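Local coordinates for BH2092 protein (Bacillus halodurans, PDB 3NHV) that is of unknown function but carries a rhodanese-like domain, and so may belong with the sulfur-handling proteins of that family, at residues S24-I27 with G33-V36; Y110-K113 with E117-G120; K93-Q96 with R100-E103; I54-N59 with T66-K71. All coordinates share one frame; numbering follows the deposited sequence.

Contact 1: S24-I27 with G33-V36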
loop_
_atom_site.group_PDB
_atom_site.type_symbol
_atom_site.label_atom_id
_atom_site.label_comp_id
_atom_site.label_asym_id
_atom_site.label_seq_id
_atom_site.Cartn_x
_atom_site.Cartn_y
_atom_site.Cartn_z
ATOM N N SER B 24 0.255 -10.859 14.326
ATOM C CA SER B 24 0.212 -12.296 14.583
ATOM C C SER B 24 1.022 -12.648 15.818
ATOM O O SER B 24 0.662 -13.543 16.580
ATOM C CB SER B 24 0.757 -13.084 13.384
ATOM O OG SER B 24 2.169 -12.971 13.280
ATOM N N ILE B 25 2.129 -11.953 16.013
ATOM C CA ILE B 25 2.951 -12.223 17.172
ATOM C C ILE B 25 2.245 -11.748 18.425
ATOM O O ILE B 25 2.373 -12.362 19.481
ATOM C CB ILE B 25 4.320 -11.559 17.033
ATOM C CG1 ILE B 25 5.101 -12.295 15.939
ATOM C CG2 ILE B 25 5.059 -11.583 18.360
ATOM C CD1 ILE B 25 6.398 -11.641 15.535
ATOM N N ASP B 26 1.478 -10.671 18.302
ATOM C CA ASP B 26 0.740 -10.132 19.440
ATOM C C ASP B 26 -0.421 -11.039 19.832
ATOM O O ASP B 26 -0.674 -11.255 21.015
ATOM C CB ASP B 26 0.221 -8.732 19.114
ATOM C CG ASP B 26 1.263 -7.659 19.352
ATOM O OD1 ASP B 26 1.100 -6.535 18.826
ATOM O OD2 ASP B 26 2.244 -7.940 20.075
ATOM N N ILE B 27 -1.125 -11.564 18.836
ATOM C CA ILE B 27 -2.252 -12.452 19.083
ATOM C C ILE B 27 -1.764 -13.760 19.698
ATOM O O ILE B 27 -2.384 -14.304 20.603
ATOM C CB ILE B 27 -2.989 -12.794 17.773
ATOM C CG1 ILE B 27 -3.438 -11.506 17.066
ATOM C CG2 ILE B 27 -4.151 -13.733 18.065
ATOM C CD1 ILE B 27 -4.366 -10.619 17.872
ATOM N N GLY B 33 -1.929 -5.292 25.444
ATOM C CA GLY B 33 -1.734 -3.864 25.292
ATOM C C GLY B 33 -2.379 -3.301 24.037
ATOM O O GLY B 33 -2.248 -2.115 23.754
ATOM N N ILE B 34 -3.072 -4.142 23.277
ATOM C CA ILE B 34 -3.726 -3.684 22.055
ATOM C C ILE B 34 -5.187 -4.111 21.986
ATOM O O ILE B 34 -5.604 -5.061 22.644
ATOM C CB ILE B 34 -3.031 -4.225 20.782
ATOM C CG1 ILE B 34 -3.122 -5.749 20.750
ATOM C CG2 ILE B 34 -1.588 -3.752 20.733
ATOM C CD1 ILE B 34 -2.438 -6.389 19.559
ATOM N N ILE B 35 -5.959 -3.400 21.177
ATOM C CA ILE B 35 -7.361 -3.709 20.993
ATOM C C ILE B 35 -7.618 -3.716 19.497
ATOM O O ILE B 35 -7.701 -2.662 18.869
ATOM C CB ILE B 35 -8.268 -2.642 21.650
ATOM C CG1 ILE B 35 -7.879 -2.462 23.121
ATOM C CG2 ILE B 35 -9.732 -3.068 21.541
ATOM C CD1 ILE B 35 -8.701 -1.424 23.848
ATOM N N VAL B 36 -7.721 -4.902 18.919
ATOM C CA VAL B 36 -7.963 -5.011 17.492
ATOM C C VAL B 36 -9.419 -4.681 17.175
ATOM O O VAL B 36 -10.334 -5.344 17.668
ATOM C CB VAL B 36 -7.652 -6.429 16.988
ATOM C CG1 VAL B 36 -7.700 -6.452 15.470
ATOM C CG2 VAL B 36 -6.287 -6.877 17.505
#

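Contact 2: Y110-K113 with E117-G120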
loop_
_atom_site.group_PDB
_atom_site.type_symbol
_atom_site.label_atom_id
_atom_site.label_comp_id
_atom_site.label_asym_id
_atom_site.label_seq_id
_atom_site.Cartn_x
_atom_site.Cartn_y
_atom_site.Cartn_z
ATOM N N TYR B 110 -4.665 -9.743 3.447
ATOM C CA TYR B 110 -3.341 -10.323 3.580
ATOM C C TYR B 110 -3.155 -11.129 4.858
ATOM O O TYR B 110 -2.203 -11.899 4.981
ATOM C CB TYR B 110 -2.274 -9.233 3.433
ATOM C CG TYR B 110 -1.882 -9.013 1.984
ATOM C CD1 TYR B 110 -0.850 -9.762 1.399
ATOM C CD2 TYR B 110 -2.589 -8.121 1.168
ATOM C CE1 TYR B 110 -0.538 -9.632 0.041
ATOM C CE2 TYR B 110 -2.281 -7.987 -0.194
ATOM C CZ TYR B 110 -1.259 -8.747 -0.744
ATOM O OH TYR B 110 -0.965 -8.638 -2.083
ATOM N N TRP B 111 -4.072 -10.974 5.806
ATOM C CA TRP B 111 -3.989 -11.733 7.046
ATOM C C TRP B 111 -4.291 -13.186 6.715
ATOM O O TRP B 111 -3.626 -14.106 7.202
ATOM C CB TRP B 111 -4.998 -11.214 8.065
ATOM C CG TRP B 111 -5.161 -12.128 9.212
ATOM C CD1 TRP B 111 -6.027 -13.177 9.305
ATOM C CD2 TRP B 111 -4.381 -12.141 10.413
ATOM N NE1 TRP B 111 -5.833 -13.847 10.486
ATOM C CE2 TRP B 111 -4.831 -13.234 11.186
ATOM C CE3 TRP B 111 -3.346 -11.339 10.906
ATOM C CZ2 TRP B 111 -4.278 -13.545 12.433
ATOM C CZ3 TRP B 111 -2.794 -11.647 12.148
ATOM C CH2 TRP B 111 -3.261 -12.741 12.897
ATOM N N ARG B 112 -5.300 -13.381 5.875
ATOM C CA ARG B 112 -5.697 -14.714 5.456
ATOM C C ARG B 112 -4.687 -15.272 4.451
ATOM O O ARG B 112 -4.343 -16.448 4.512
ATOM C CB ARG B 112 -7.109 -14.673 4.855
ATOM C CG ARG B 112 -8.206 -14.305 5.855
ATOM C CD ARG B 112 -9.512 -14.000 5.145
ATOM N NE ARG B 112 -10.014 -15.164 4.425
ATOM C CZ ARG B 112 -11.026 -15.145 3.562
ATOM N NH1 ARG B 112 -11.668 -14.015 3.294
ATOM N NH2 ARG B 112 -11.398 -16.265 2.964
ATOM N N LYS B 113 -4.201 -14.437 3.536
ATOM C CA LYS B 113 -3.212 -14.898 2.563
ATOM C C LYS B 113 -1.959 -15.386 3.291
ATOM O O LYS B 113 -1.334 -16.360 2.881
ATOM C CB LYS B 113 -2.825 -13.782 1.589
ATOM C CG LYS B 113 -3.802 -13.577 0.435
ATOM C CD LYS B 113 -3.318 -12.476 -0.505
ATOM C CE LYS B 113 -4.349 -12.157 -1.583
ATOM N NZ LYS B 113 -3.957 -10.991 -2.440
ATOM N N GLU B 117 -5.569 -17.528 10.935
ATOM C CA GLU B 117 -6.818 -18.178 11.328
ATOM C C GLU B 117 -7.976 -17.178 11.307
ATOM O O GLU B 117 -7.790 -15.995 11.598
ATOM C CB GLU B 117 -6.676 -18.777 12.733
ATOM C CG GLU B 117 -5.602 -19.847 12.841
ATOM C CD GLU B 117 -5.298 -20.258 14.279
ATOM O OE1 GLU B 117 -4.465 -21.177 14.465
ATOM O OE2 GLU B 117 -5.879 -19.666 15.222
ATOM N N VAL B 118 -9.168 -17.650 10.956
ATOM C CA VAL B 118 -10.339 -16.779 10.910
ATOM C C VAL B 118 -11.498 -17.341 11.724
ATOM O O VAL B 118 -11.706 -18.553 11.766
ATOM C CB VAL B 118 -10.830 -16.581 9.473
ATOM C CG1 VAL B 118 -9.819 -15.773 8.687
ATOM C CG2 VAL B 118 -11.046 -17.930 8.821
ATOM N N GLU B 119 -12.248 -16.453 12.370
ATOM C CA GLU B 119 -13.399 -16.854 13.171
ATOM C C GLU B 119 -14.641 -16.208 12.591
ATOM O O GLU B 119 -14.586 -15.082 12.103
ATOM C CB GLU B 119 -13.234 -16.410 14.624
ATOM C CG GLU B 119 -12.013 -16.987 15.310
ATOM C CD GLU B 119 -11.835 -16.464 16.725
ATOM O OE1 GLU B 119 -11.898 -15.231 16.924
ATOM O OE2 GLU B 119 -11.621 -17.288 17.641
ATOM N N GLY B 120 -15.760 -16.925 12.641
ATOM C CA GLY B 120 -17.001 -16.388 12.114
ATOM C C GLY B 120 -17.906 -17.425 11.476
ATOM O O GLY B 120 -17.681 -18.628 11.598
#

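Contact 3: K93-Q96 with R100-E103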
loop_
_atom_site.group_PDB
_atom_site.type_symbol
_atom_site.label_atom_id
_atom_site.label_comp_id
_atom_site.label_asym_id
_atom_site.label_seq_id
_atom_site.Cartn_x
_atom_site.Cartn_y
_atom_site.Cartn_z
ATOM N N LYS B 93 -10.651 9.135 13.525
ATOM C CA LYS B 93 -11.712 9.295 14.511
ATOM C C LYS B 93 -11.220 8.891 15.896
ATOM O O LYS B 93 -11.442 9.608 16.878
ATOM C CB LYS B 93 -12.944 8.459 14.143
ATOM C CG LYS B 93 -13.464 8.698 12.740
ATOM C CD LYS B 93 -14.886 8.185 12.570
ATOM C CE LYS B 93 -15.288 8.137 11.098
ATOM N NZ LYS B 93 -14.940 9.393 10.370
ATOM N N PHE B 94 -10.558 7.741 15.980
ATOM C CA PHE B 94 -10.047 7.271 17.262
ATOM C C PHE B 94 -9.067 8.277 17.847
ATOM O O PHE B 94 -9.058 8.517 19.058
ATOM C CB PHE B 94 -9.358 5.910 17.110
ATOM C CG PHE B 94 -10.285 4.738 17.259
ATOM C CD1 PHE B 94 -10.779 4.381 18.513
ATOM C CD2 PHE B 94 -10.657 3.987 16.147
ATOM C CE1 PHE B 94 -11.630 3.287 18.656
ATOM C CE2 PHE B 94 -11.505 2.895 16.275
ATOM C CZ PHE B 94 -11.995 2.539 17.535
ATOM N N ALA B 95 -8.246 8.869 16.985
ATOM C CA ALA B 95 -7.270 9.847 17.444
ATOM C C ALA B 95 -7.971 11.098 17.962
ATOM O O ALA B 95 -7.471 11.776 18.855
ATOM C CB ALA B 95 -6.314 10.210 16.315
ATOM N N GLN B 96 -9.130 11.400 17.394
ATOM C CA GLN B 96 -9.892 12.566 17.816
ATOM C C GLN B 96 -10.518 12.300 19.187
ATOM O O GLN B 96 -10.690 13.217 19.982
ATOM C CB GLN B 96 -10.967 12.880 16.768
ATOM C CG GLN B 96 -11.806 14.121 17.042
ATOM C CD GLN B 96 -12.625 14.538 15.825
ATOM O OE1 GLN B 96 -13.410 13.747 15.285
ATOM N NE2 GLN B 96 -12.445 15.784 15.389
ATOM N N ARG B 100 -4.829 6.162 21.415
ATOM C CA ARG B 100 -3.552 5.947 20.725
ATOM C C ARG B 100 -3.954 4.873 19.715
ATOM O O ARG B 100 -4.603 3.884 20.080
ATOM C CB ARG B 100 -2.488 5.412 21.688
ATOM C CG ARG B 100 -2.107 6.375 22.821
ATOM C CD ARG B 100 -1.124 7.446 22.364
ATOM N NE ARG B 100 -0.847 8.425 23.414
ATOM C CZ ARG B 100 0.297 9.099 23.525
ATOM N NH1 ARG B 100 1.276 8.891 22.652
ATOM N NH2 ARG B 100 0.468 9.982 24.506
ATOM N N VAL B 101 -3.579 5.059 18.456
ATOM C CA VAL B 101 -3.998 4.120 17.432
ATOM C C VAL B 101 -3.006 3.935 16.294
ATOM O O VAL B 101 -2.213 4.827 16.004
ATOM C CB VAL B 101 -5.336 4.594 16.837
ATOM C CG1 VAL B 101 -5.135 5.951 16.187
ATOM C CG2 VAL B 101 -5.868 3.587 15.824
ATOM N N LYS B 102 -3.087 2.768 15.656
ATOM C CA LYS B 102 -2.253 2.390 14.516
ATOM C C LYS B 102 -3.163 1.621 13.557
ATOM O O LYS B 102 -4.087 0.936 14.003
ATOM C CB LYS B 102 -1.103 1.464 14.947
ATOM C CG LYS B 102 -0.108 2.064 15.929
ATOM C CD LYS B 102 1.096 1.145 16.141
ATOM C CE LYS B 102 2.217 1.880 16.881
ATOM N NZ LYS B 102 3.566 1.280 16.641
ATOM N N GLU B 103 -2.915 1.732 12.252
ATOM C CA GLU B 103 -3.721 1.009 11.268
ATOM C C GLU B 103 -2.937 -0.194 10.778
ATOM O O GLU B 103 -1.709 -0.145 10.677
ATOM C CB GLU B 103 -4.085 1.905 10.078
ATOM C CG GLU B 103 -2.899 2.353 9.233
ATOM C CD GLU B 103 -3.279 3.371 8.166
ATOM O OE1 GLU B 103 -4.186 3.080 7.350
ATOM O OE2 GLU B 103 -2.669 4.462 8.141
#

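Contact 4: I54-N59 with T66-K71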
loop_
_atom_site.group_PDB
_atom_site.type_symbol
_atom_site.label_atom_id
_atom_site.label_comp_id
_atom_site.label_asym_id
_atom_site.label_seq_id
_atom_site.Cartn_x
_atom_site.Cartn_y
_atom_site.Cartn_z
ATOM N N ILE B 54 -12.853 -6.878 18.056
ATOM C CA ILE B 54 -14.221 -6.435 18.297
ATOM C C ILE B 54 -14.740 -5.701 17.069
ATOM O O ILE B 54 -13.962 -5.117 16.318
ATOM C CB ILE B 54 -14.300 -5.468 19.479
ATOM C CG1 ILE B 54 -13.385 -4.272 19.231
ATOM C CG2 ILE B 54 -13.911 -6.184 20.764
ATOM C CD1 ILE B 54 -13.357 -3.290 20.363
ATOM N N SER B 55 -16.056 -5.727 16.875
ATOM C CA SER B 55 -16.675 -5.066 15.738
ATOM C C SER B 55 -17.147 -3.653 16.044
ATOM O O SER B 55 -17.966 -3.443 16.931
ATOM C CB SER B 55 -17.865 -5.878 15.233
ATOM O OG SER B 55 -18.616 -5.126 14.296
ATOM N N ILE B 56 -16.627 -2.685 15.299
ATOM C CA ILE B 56 -17.020 -1.294 15.477
ATOM C C ILE B 56 -16.943 -0.614 14.112
ATOM O O ILE B 56 -15.944 0.028 13.795
ATOM C CB ILE B 56 -16.068 -0.543 16.435
ATOM C CG1 ILE B 56 -15.907 -1.305 17.758
ATOM C CG2 ILE B 56 -16.592 0.866 16.671
ATOM C CD1 ILE B 56 -17.142 -1.340 18.641
ATOM N N PRO B 57 -17.990 -0.754 13.282
ATOM C CA PRO B 57 -18.003 -0.135 11.948
ATOM C C PRO B 57 -17.517 1.316 11.965
ATOM O O PRO B 57 -17.871 2.085 12.858
ATOM C CB PRO B 57 -19.462 -0.254 11.529
ATOM C CG PRO B 57 -19.862 -1.568 12.143
ATOM C CD PRO B 57 -19.250 -1.475 13.538
ATOM N N GLY B 58 -16.708 1.683 10.974
ATOM C CA GLY B 58 -16.171 3.035 10.903
ATOM C C GLY B 58 -17.173 4.166 11.052
ATOM O O GLY B 58 -16.953 5.104 11.817
ATOM N N ASN B 59 -18.275 4.085 10.316
ATOM C CA ASN B 59 -19.298 5.119 10.382
ATOM C C ASN B 59 -19.991 5.150 11.746
ATOM O O ASN B 59 -20.694 6.111 12.065
ATOM C CB ASN B 59 -20.325 4.907 9.265
ATOM C CG ASN B 59 -20.881 3.499 9.246
ATOM O OD1 ASN B 59 -21.496 3.046 10.217
ATOM N ND2 ASN B 59 -20.660 2.790 8.140
ATOM N N THR B 66 -17.101 3.678 22.073
ATOM C CA THR B 66 -15.738 3.487 22.552
ATOM C C THR B 66 -15.570 3.759 24.037
ATOM O O THR B 66 -14.456 3.696 24.570
ATOM C CB THR B 66 -14.774 4.385 21.769
ATOM O OG1 THR B 66 -15.126 5.759 21.980
ATOM C CG2 THR B 66 -14.876 4.082 20.277
ATOM N N LYS B 67 -16.682 4.040 24.708
ATOM C CA LYS B 67 -16.658 4.343 26.137
ATOM C C LYS B 67 -16.024 3.236 26.982
ATOM O O LYS B 67 -15.271 3.512 27.919
ATOM C CB LYS B 67 -18.082 4.626 26.640
ATOM C CG LYS B 67 -19.039 3.435 26.557
ATOM C CD LYS B 67 -20.412 3.775 27.147
ATOM C CE LYS B 67 -21.232 2.515 27.425
ATOM N NZ LYS B 67 -20.586 1.635 28.463
ATOM N N ARG B 68 -16.312 1.984 26.650
ATOM C CA ARG B 68 -15.773 0.875 27.429
ATOM C C ARG B 68 -14.361 0.433 27.017
ATOM O O ARG B 68 -13.898 -0.630 27.439
ATOM C CB ARG B 68 -16.724 -0.327 27.356
ATOM C CG ARG B 68 -16.636 -1.113 26.056
ATOM C CD ARG B 68 -17.345 -0.429 24.883
ATOM N NE ARG B 68 -17.107 -1.140 23.622
ATOM C CZ ARG B 68 -17.201 -2.464 23.461
ATOM N NH1 ARG B 68 -17.532 -3.248 24.486
ATOM N NH2 ARG B 68 -16.959 -3.011 22.266
ATOM N N LEU B 69 -13.684 1.234 26.195
ATOM C CA LEU B 69 -12.334 0.890 25.744
ATOM C C LEU B 69 -11.277 1.668 26.505
ATOM O O LEU B 69 -11.368 2.884 26.634
ATOM C CB LEU B 69 -12.190 1.156 24.247
ATOM C CG LEU B 69 -13.168 0.371 23.374
ATOM C CD1 LEU B 69 -12.906 0.664 21.900
ATOM C CD2 LEU B 69 -13.019 -1.111 23.654
ATOM N N SER B 70 -10.268 0.965 27.005
ATOM C CA SER B 70 -9.200 1.601 27.771
ATOM C C SER B 70 -8.269 2.512 26.959
ATOM O O SER B 70 -7.795 2.140 25.892
ATOM C CB SER B 70 -8.369 0.530 28.478
ATOM O OG SER B 70 -7.237 1.110 29.103
ATOM N N LYS B 71 -8.009 3.704 27.489
ATOM C CA LYS B 71 -7.123 4.671 26.843
ATOM C C LYS B 71 -5.664 4.314 27.108
ATOM O O LYS B 71 -4.758 4.928 26.545
ATOM C CB LYS B 71 -7.374 6.084 27.383
ATOM C CG LYS B 71 -8.732 6.689 27.046
ATOM C CD LYS B 71 -8.743 7.342 25.679
ATOM C CE LYS B 71 -10.079 8.029 25.399
ATOM N NZ LYS B 71 -10.405 9.112 26.379
#

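Contact 1: S24-I27 with G33-V36
With CG1 of Ile-34 lodged between its own backbone N and carbonyl carbon (chi1 63°) and the chain fully extended beyond it (chi2 -178°), CD1 is carried off the sheet toward Asp-26, whose CG stands beside its backbone N, anti to the carbonyl carbon (chi1 -84°). The pair joins helix 20-28 to strand 34-38 in the alpha/beta rhodanese-like fold, where this helix links edge strand 17-19 to strand 34-38 across the parallel sheet. The two side chains cross obliquely. CD1 of Ile-34 lies 3.6 Å from CB of Asp-26, and OD1 of Asp-26 approaches the same methyl, also at 3.6 Å. No hydrogen bond spans the segments, so the aspartate meets the methyl through CB and, on its carboxylate, CG and OD1. Tyr-31, in the connecting loop, also touches Asp-26, while Ile-34 rests on Ile-76 of the neighbouring strand.

One residue on, the helix supplies Ile-27, whose tip leans toward the sheet. Two residues along the strand, Val-36 projects toward the helix as Ile-34 does. Val-36 is buried and also packs on Ala-53 and Tyr-78. The helix and strand backbones stay well separated, their nearest CA atoms, of Asp-26 and Ile-34, being 8.3 Å apart, and CD1 of Ile-27 meets CG2 of Val-36 at 4.2 Å.

Contact 2: Y110-K113 with E117-G120
Trp-111 reaches from the last turn of helix 107-113 to the backbone of Glu-117. From its CB, CG departs anti to the backbone N (chi1 167°), which swings the pyrrole edge of the indole toward the chain beyond the helix. CD1 passes 4.0 Å from the carbonyl O of Glu-117, and NE1 donates a hydrogen bond to that O at 3.1 Å with a nearly straight N-H...O angle of 165°. The acceptor sits at the indole edge and in the ring plane, whereas the donor stands above the carbonyl plane of Glu-117, 37° out of it. CE2, on the other side of NE1, is 4.1 Å from the same O.

The bond ties helix 107-113, the last helix of the rhodanese-like fold, to the extended chain that follows it and runs off across its axis. The buried ring also packs on Ile-20 and Leu-23 of helix 20-28 and on Met-132 of the second subunit. A leucine in place of Trp-111 would probably leave the Glu-117 carbonyl without its donor and open a gap against helix 20-28.

Beside the indole, Arg-112 and Val-118 cross at about a right angle. CG1 of Val-118 lies 3.6 Å from CG of Arg-112 and 4.0 Å from its CD, so the aliphatic part of the arginine does the packing. Its guanidinium is engaged farther along the chain, where NH1 bonds to the carbonyl O of Asp-127 and NH2 to that of Ala-126.

Contact 3: K93-Q96 with R100-E103
Val-101 fills the space between strand and helix by packing against two consecutive helical residues, Phe-94 and Ala-95. Its CB lies 4.2 Å from CB of Phe-94. Its chi1 of 62° sets CG1 between the backbone N and the carbonyl carbon, and this methyl faces Ala-95, 4.4 Å from its CB and 4.3 Å from its backbone N. The side chains meet through carbon alone, with no hydrogen bond across the segments, and all three residues are buried. Phe-94 contributes mainly the root of its side chain: CB points toward the strand, but the ring leads away, and the side chain also touches Ile-61, Thr-66 and Ile-75.

The contact belongs to a beta-alpha-beta crossover in which strand 74-78, helix 86-96 and strand 100-105 follow one another, the two strands lying side by side and parallel in the sheet. The tight return from the helix brings CA of Ala-95 to within 6.3 Å of CA of Arg-100.

Farther out, Ile-75 and Ala-91 also pack on Val-101, while backbone hydrogen bonds of Arg-100 and Lys-102 to Ile-75 fix the strand beside its neighbour. The third subunit reaches this region too: its Tyr-10 hydroxyl bonds to the carbonyl O of Val-101, and its Ala-6 packs on Ala-95.

Contact 4: I54-N59 with T66-K71
The guanidinium of Arg-68 meets the two isoleucines of 54-59 in different ways. CD1 of Ile-56 comes to its edge, near the plane, 4.0 Å from NH2, whereas CD1 of Ile-54 approaches the same nitrogen at a slant, 4.1 Å away. The arginine gets there by a bend: chi1 of 78° places CG between the backbone N and the carbonyl carbon, chi2 of -77° folds the chain, and the end meets the isoleucines from the opposite direction. NE is held by the carbonyl O of Thr-65.

Ile-54 also meets Leu-69 tip to tip, its CD1 lying 4.0 Å from CD2 of the leucine. The leucine closes a type I beta turn that starts at Thr-66, with its N bonded to the Thr-66 O at 3.0 Å. The turn lies in the long connection from edge strand 54-55 to strand 74-78 of the rhodanese-like sheet, and its side chains pack on the edge strand. Val-37 packs on both isoleucines.

Methyl groups meet the leucine tip and the guanidinium NH2 with no hydrogen bond or salt bridge, so cohesion should come mainly from dispersion and partial burial of hydrocarbon, and the arginine's charge gains no partner across this contact.

Contact 1 is a meeting point. Its strand pairs with the outer strand of contact 4 through a probable hydrogen bond between Val-36 O and Ile-54 N (3.0 Å), and its helix touches contact 2 where Ser-24 N lies 3.8 Å from CZ3 of Trp-111. Contact 4 in turn packs on contact 3, with CE1 of Phe-94 3.7 Å from CG2 of Thr-66. Contacts 2 and 3 stand about 23 Å apart between centres, yet both touch the third subunit. Contacts 1 and 3 both pack against strand 74-78, which leads into Cys-79, disulfide-bonded to Cys-84; in rhodaneses the loop in this position carries the active-site cysteine.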